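Cwp19 (Clostridioides difficile, PDB 5OQ3) is a TIM-barrel glycoside hydrolase in the region present here, one part of a longer protein tentatively assigned N-acetylmuramoyl-L-alanine amidase activity. Local coordinates at residues V35-L38 with D39-T43; V73-K76 with S77-L80. All blocks are in the same frame, centred on the assembly; numbering follows the deposited sequence.

Interaction 1: V35-L38 with D39-T43; sequences VYNL and DWPKT
Asn-37 reaches across the bend to Pro-41 and shows how one side-chain amide can clasp a loop that has neither helix nor strand. Its ND2 donates to Pro-41 O at 2.8 Å, with an N-H...O angle of 157°. The acceptor lies close to the amide plane, and the donor lies in the plane of the carbonyl. With CG set anti to its own carbonyl carbon (chi1 -63°), the amide turns toward Pro-41, and ND2 also touches the proline ring at CG and CD, 3.6 Å from each. Tyr-91 O accepts a second bond from the same nitrogen, which restrains rotation of the amide.

This bonded side is the tight one, and the buried Trp-40 backs it from within 39-43. A cis peptide joins Trp-40 to Pro-41, and the indole packs on its own neighbour, with Pro-41 CB 3.7 Å above the centre of the ring. Trp-40 NE1 donates to Gln-50 O on helix 47-63, while Tyr-54 of that helix meets the indole edge-to-face. Asp-39 is likewise tied down: OD2 accepts from Ser-33 N, and OD1 from Ser-363 OG and Lys-365 N at the start of helix 364-369.

The outer side is looser. Leu-38 lies alongside Asp-39 and points the same way, yet CD2 comes only to 3.9 Å from OD2. The leucine is exposed, though it touches Phe-362 and Lys-365. Before it, Tyr-36 and Asn-37 both adopt left-handed helical backbone angles, and Leu-38 N closes the turn on Val-35 O at 3.2 Å.

A compact turn running into a cis-proline bend thus shapes the loop between the first barrel strand, 27-32, and helix 47-63, a beta-alpha connection of the TIM barrel.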
loop_
_atom_site.group_PDB
_atom_site.type_symbol
_atom_site.label_atom_id
_atom_site.label_comp_id
_atom_site.label_asym_id
_atom_site.label_seq_id
_atom_site.Cartn_x
_atom_site.Cartn_y
_atom_site.Cartn_z
ATOM N N VAL A 35 7.105 4.498 7.444
ATOM C CA VAL A 35 6.713 4.073 8.791
ATOM C C VAL A 35 7.917 3.432 9.468
ATOM O O VAL A 35 8.642 2.641 8.856
ATOM C CB VAL A 35 5.480 3.133 8.754
ATOM C CG1 VAL A 35 5.844 1.746 8.235
ATOM C CG2 VAL A 35 4.861 3.019 10.148
ATOM N N TYR A 36 8.185 3.849 10.708
ATOM C CA TYR A 36 9.390 3.436 11.432
ATOM C C TYR A 36 10.677 3.714 10.631
ATOM O O TYR A 36 11.701 3.104 10.880
ATOM C CB TYR A 36 9.304 1.977 11.862
ATOM C CG TYR A 36 8.188 1.692 12.801
ATOM C CD1 TYR A 36 8.115 2.353 14.039
ATOM C CD2 TYR A 36 7.213 0.746 12.498
ATOM C CE1 TYR A 36 7.095 2.091 14.932
ATOM C CE2 TYR A 36 6.184 0.482 13.397
ATOM C CZ TYR A 36 6.137 1.162 14.603
ATOM O OH TYR A 36 5.144 0.911 15.502
ATOM N N ASN A 37 10.628 4.692 9.712
ATOM C CA ASN A 37 11.804 5.105 8.941
ATOM C C ASN A 37 12.413 3.900 8.210
ATOM O O ASN A 37 13.607 3.787 8.093
ATOM C CB ASN A 37 12.806 5.809 9.893
ATOM C CG ASN A 37 12.214 7.077 10.467
ATOM O OD1 ASN A 37 11.512 7.049 11.481
ATOM N ND2 ASN A 37 12.415 8.191 9.766
ATOM N N LEU A 38 11.562 3.002 7.710
ATOM C CA LEU A 38 12.059 1.721 7.167
ATOM C C LEU A 38 13.024 1.924 5.988
ATOM O O LEU A 38 14.158 1.441 6.004
ATOM C CB LEU A 38 10.893 0.826 6.740
ATOM C CG LEU A 38 11.278 -0.555 6.224
ATOM C CD1 LEU A 38 11.812 -1.401 7.383
ATOM C CD2 LEU A 38 10.121 -1.251 5.479
ATOM N N ASP A 39 12.550 2.612 4.954
ATOM C CA ASP A 39 13.344 2.889 3.778
ATOM C C ASP A 39 13.885 4.312 3.703
ATOM O O ASP A 39 14.977 4.505 3.216
ATOM C CB ASP A 39 12.536 2.658 2.501
ATOM C CG ASP A 39 12.086 1.212 2.314
ATOM O OD1 ASP A 39 12.934 0.316 2.278
ATOM O OD2 ASP A 39 10.868 0.938 2.278
ATOM N N TRP A 40 13.084 5.297 4.111
ATOM C CA TRP A 40 13.458 6.710 4.079
ATOM C C TRP A 40 12.528 7.472 5.045
ATOM O O TRP A 40 11.341 7.089 5.148
ATOM C CB TRP A 40 13.284 7.270 2.656
ATOM C CG TRP A 40 13.662 8.710 2.553
ATOM C CD1 TRP A 40 14.917 9.228 2.417
ATOM C CD2 TRP A 40 12.778 9.825 2.719
ATOM N NE1 TRP A 40 14.858 10.585 2.446
ATOM C CE2 TRP A 40 13.557 10.982 2.627
ATOM C CE3 TRP A 40 11.382 9.954 2.897
ATOM C CZ2 TRP A 40 13.012 12.259 2.736
ATOM C CZ3 TRP A 40 10.845 11.235 3.009
ATOM C CH2 TRP A 40 11.662 12.362 2.959
ATOM N N PRO A 41 12.988 8.525 5.723
ATOM C CA PRO A 41 14.404 8.930 5.848
ATOM C C PRO A 41 15.109 8.176 6.949
ATOM O O PRO A 41 14.478 7.823 7.939
ATOM C CB PRO A 41 14.284 10.414 6.220
ATOM C CG PRO A 41 13.031 10.498 7.014
ATOM C CD PRO A 41 12.090 9.466 6.416
ATOM N N LYS A 42 16.410 7.932 6.779
ATOM C CA LYS A 42 17.197 7.276 7.820
ATOM C C LYS A 42 17.427 8.260 8.963
ATOM O O LYS A 42 17.476 7.854 10.126
ATOM C CB LYS A 42 18.530 6.825 7.229
ATOM C CG LYS A 42 19.383 5.931 8.104
ATOM C CD LYS A 42 20.804 5.838 7.545
ATOM C CE LYS A 42 21.288 4.398 7.420
ATOM N NZ LYS A 42 21.320 3.671 8.718
ATOM N N THR A 43 17.591 9.544 8.628
ATOM C CA THR A 43 17.924 10.590 9.608
ATOM C C THR A 43 16.708 11.483 9.879
ATOM O O THR A 43 15.999 11.844 8.939
ATOM C CB THR A 43 19.071 11.476 9.061
ATOM O OG1 THR A 43 20.190 10.648 8.701
ATOM C CG2 THR A 43 19.513 12.515 10.085
#

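Interaction 2: V73-K76 with S77-L80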
loop_
_atom_site.group_PDB
_atom_site.type_symbol
_atom_site.label_atom_id
_atom_site.label_comp_id
_atom_site.label_asym_id
_atom_site.label_seq_id
_atom_site.Cartn_x
_atom_site.Cartn_y
_atom_site.Cartn_z
ATOM N N VAL A 73 3.380 8.495 1.849
ATOM C CA VAL A 73 3.156 9.863 2.260
ATOM C C VAL A 73 2.225 9.996 3.471
ATOM O O VAL A 73 2.174 11.045 4.088
ATOM C CB VAL A 73 2.668 10.751 1.104
ATOM C CG1 VAL A 73 3.676 10.769 -0.052
ATOM C CG2 VAL A 73 1.277 10.405 0.599
ATOM N N ARG A 74 1.460 8.928 3.740
ATOM C CA ARG A 74 0.555 8.834 4.922
ATOM C C ARG A 74 0.778 7.488 5.590
ATOM O O ARG A 74 -0.010 6.560 5.404
ATOM C CB ARG A 74 -0.897 8.966 4.494
ATOM C CG ARG A 74 -1.936 8.862 5.607
ATOM C CD ARG A 74 -3.319 8.783 5.008
ATOM N NE ARG A 74 -4.355 8.504 5.978
ATOM C CZ ARG A 74 -5.082 9.409 6.619
ATOM N NH1 ARG A 74 -4.857 10.689 6.466
ATOM N NH2 ARG A 74 -6.091 8.996 7.413
ATOM N N PRO A 75 1.848 7.389 6.401
ATOM C CA PRO A 75 2.072 6.148 7.116
ATOM C C PRO A 75 1.192 5.940 8.323
ATOM O O PRO A 75 0.961 4.784 8.697
ATOM C CB PRO A 75 3.522 6.261 7.563
ATOM C CG PRO A 75 3.797 7.712 7.662
ATOM C CD PRO A 75 3.020 8.282 6.507
ATOM N N LYS A 76 0.662 7.020 8.909
ATOM C CA LYS A 76 0.003 6.928 10.224
ATOM C C LYS A 76 -0.901 8.143 10.460
ATOM O O LYS A 76 -0.624 8.991 11.319
ATOM C CB LYS A 76 1.062 6.779 11.307
ATOM C CG LYS A 76 0.521 6.498 12.683
ATOM C CD LYS A 76 1.666 6.536 13.678
ATOM C CE LYS A 76 1.128 6.729 15.067
ATOM N NZ LYS A 76 2.183 7.223 15.973
ATOM N N SER A 77 -1.976 8.216 9.663
ATOM C CA SER A 77 -2.946 9.354 9.697
ATOM C C SER A 77 -2.234 10.721 9.762
ATOM O O SER A 77 -2.647 11.621 10.493
ATOM C CB SER A 77 -3.934 9.232 10.869
ATOM O OG SER A 77 -4.896 10.280 10.814
ATOM N N ASP A 78 -1.209 10.855 8.939
ATOM C CA ASP A 78 -0.254 11.951 9.011
ATOM C C ASP A 78 0.198 12.244 7.594
ATOM O O ASP A 78 -0.338 11.679 6.617
ATOM C CB ASP A 78 0.873 11.601 9.968
ATOM C CG ASP A 78 1.655 10.363 9.520
ATOM O OD1 ASP A 78 1.269 9.728 8.486
ATOM O OD2 ASP A 78 2.664 10.038 10.205
ATOM N N ALA A 79 1.169 13.148 7.462
ATOM C CA ALA A 79 1.521 13.647 6.136
ATOM C C ALA A 79 3.010 13.943 6.074
ATOM O O ALA A 79 3.552 14.635 6.945
ATOM C CB ALA A 79 0.715 14.909 5.812
ATOM N N LEU A 80 3.638 13.469 4.996
ATOM C CA LEU A 80 4.970 13.946 4.645
ATOM C C LEU A 80 4.856 15.043 3.579
ATOM O O LEU A 80 5.600 15.069 2.609
ATOM C CB LEU A 80 5.875 12.785 4.196
ATOM C CG LEU A 80 6.344 11.898 5.365
ATOM C CD1 LEU A 80 5.359 10.827 5.775
ATOM C CD2 LEU A 80 7.693 11.269 5.124
HETATM O O HOH W 1 -2.636 12.087 5.195
#
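Val-73 O is gripped twice by the returning chain: Leu-80 N donates to it at 3.0 Å, and Ala-79 CA makes a CA-H...O contact at 3.4 Å. The two segments run in nearly opposed directions, 146° apart, so the chain doubles back on itself as strand 68-74 ends.

Nearer the bend, the carboxylate of Asp-78 takes over. With CG between the backbone N and the carbonyl carbon (chi1 61°), the group folds back toward 73-76, and OD1 accepts from Lys-76 N at 2.8 Å. The donor stands above the carboxylate plane, 51° out of it. Pro-75 crosses the aspartate at about a right angle, bringing CD to 3.0 Å from OD1, and the same CD packs on Leu-80 CD1. Ser-89 OG holds the other oxygen, OD2.

The extended side chain of Arg-74 runs beside Ser-77 and Asp-78 and has Ser-77 CA over one guanidinium face, 3.7 Å from the plane. A water in the guanidinium plane bridges NH1 to Asp-78 O, donating to the carbonyl at 2.7 Å. Asn-124 O receives NE, while Pro-125 O and Tyr-170 OH engage NH2. Lys-76 sends its amine away to salt bridges with Glu-90 and Glu-133.

Charged groups thus bond to backbone atoms across the buried turn, Asp-78 directly to Lys-76 N and Arg-74 through water to Asp-78 O, and find their other partners outside it. Arg-74 NE and Asp-78 OD1 stay 6.3 Å apart, which implies a turn held without a direct ion pair between these two residues.

How the interactions relate
From the N terminus, strand 27-32 runs into the loop that carries interaction 1, which closes a short bend before helix 47-63. That helix leads back to strand 68-74, and interaction 2 then reverses the chain at the strand's end, ahead of helix 90-93. The contacts stand in series, neither enclosing nor crossing the other. Their centres lie about 13 Å apart, and the strands they follow are neighbours in the parallel barrel. The loops meet directly where Trp-40 CZ3 packs on Leu-80 CD2 at 3.8 Å and Val-35 CB on Pro-75 CB at 3.9 Å, joining the first two beta-alpha connections above the C-terminal ends of the strands.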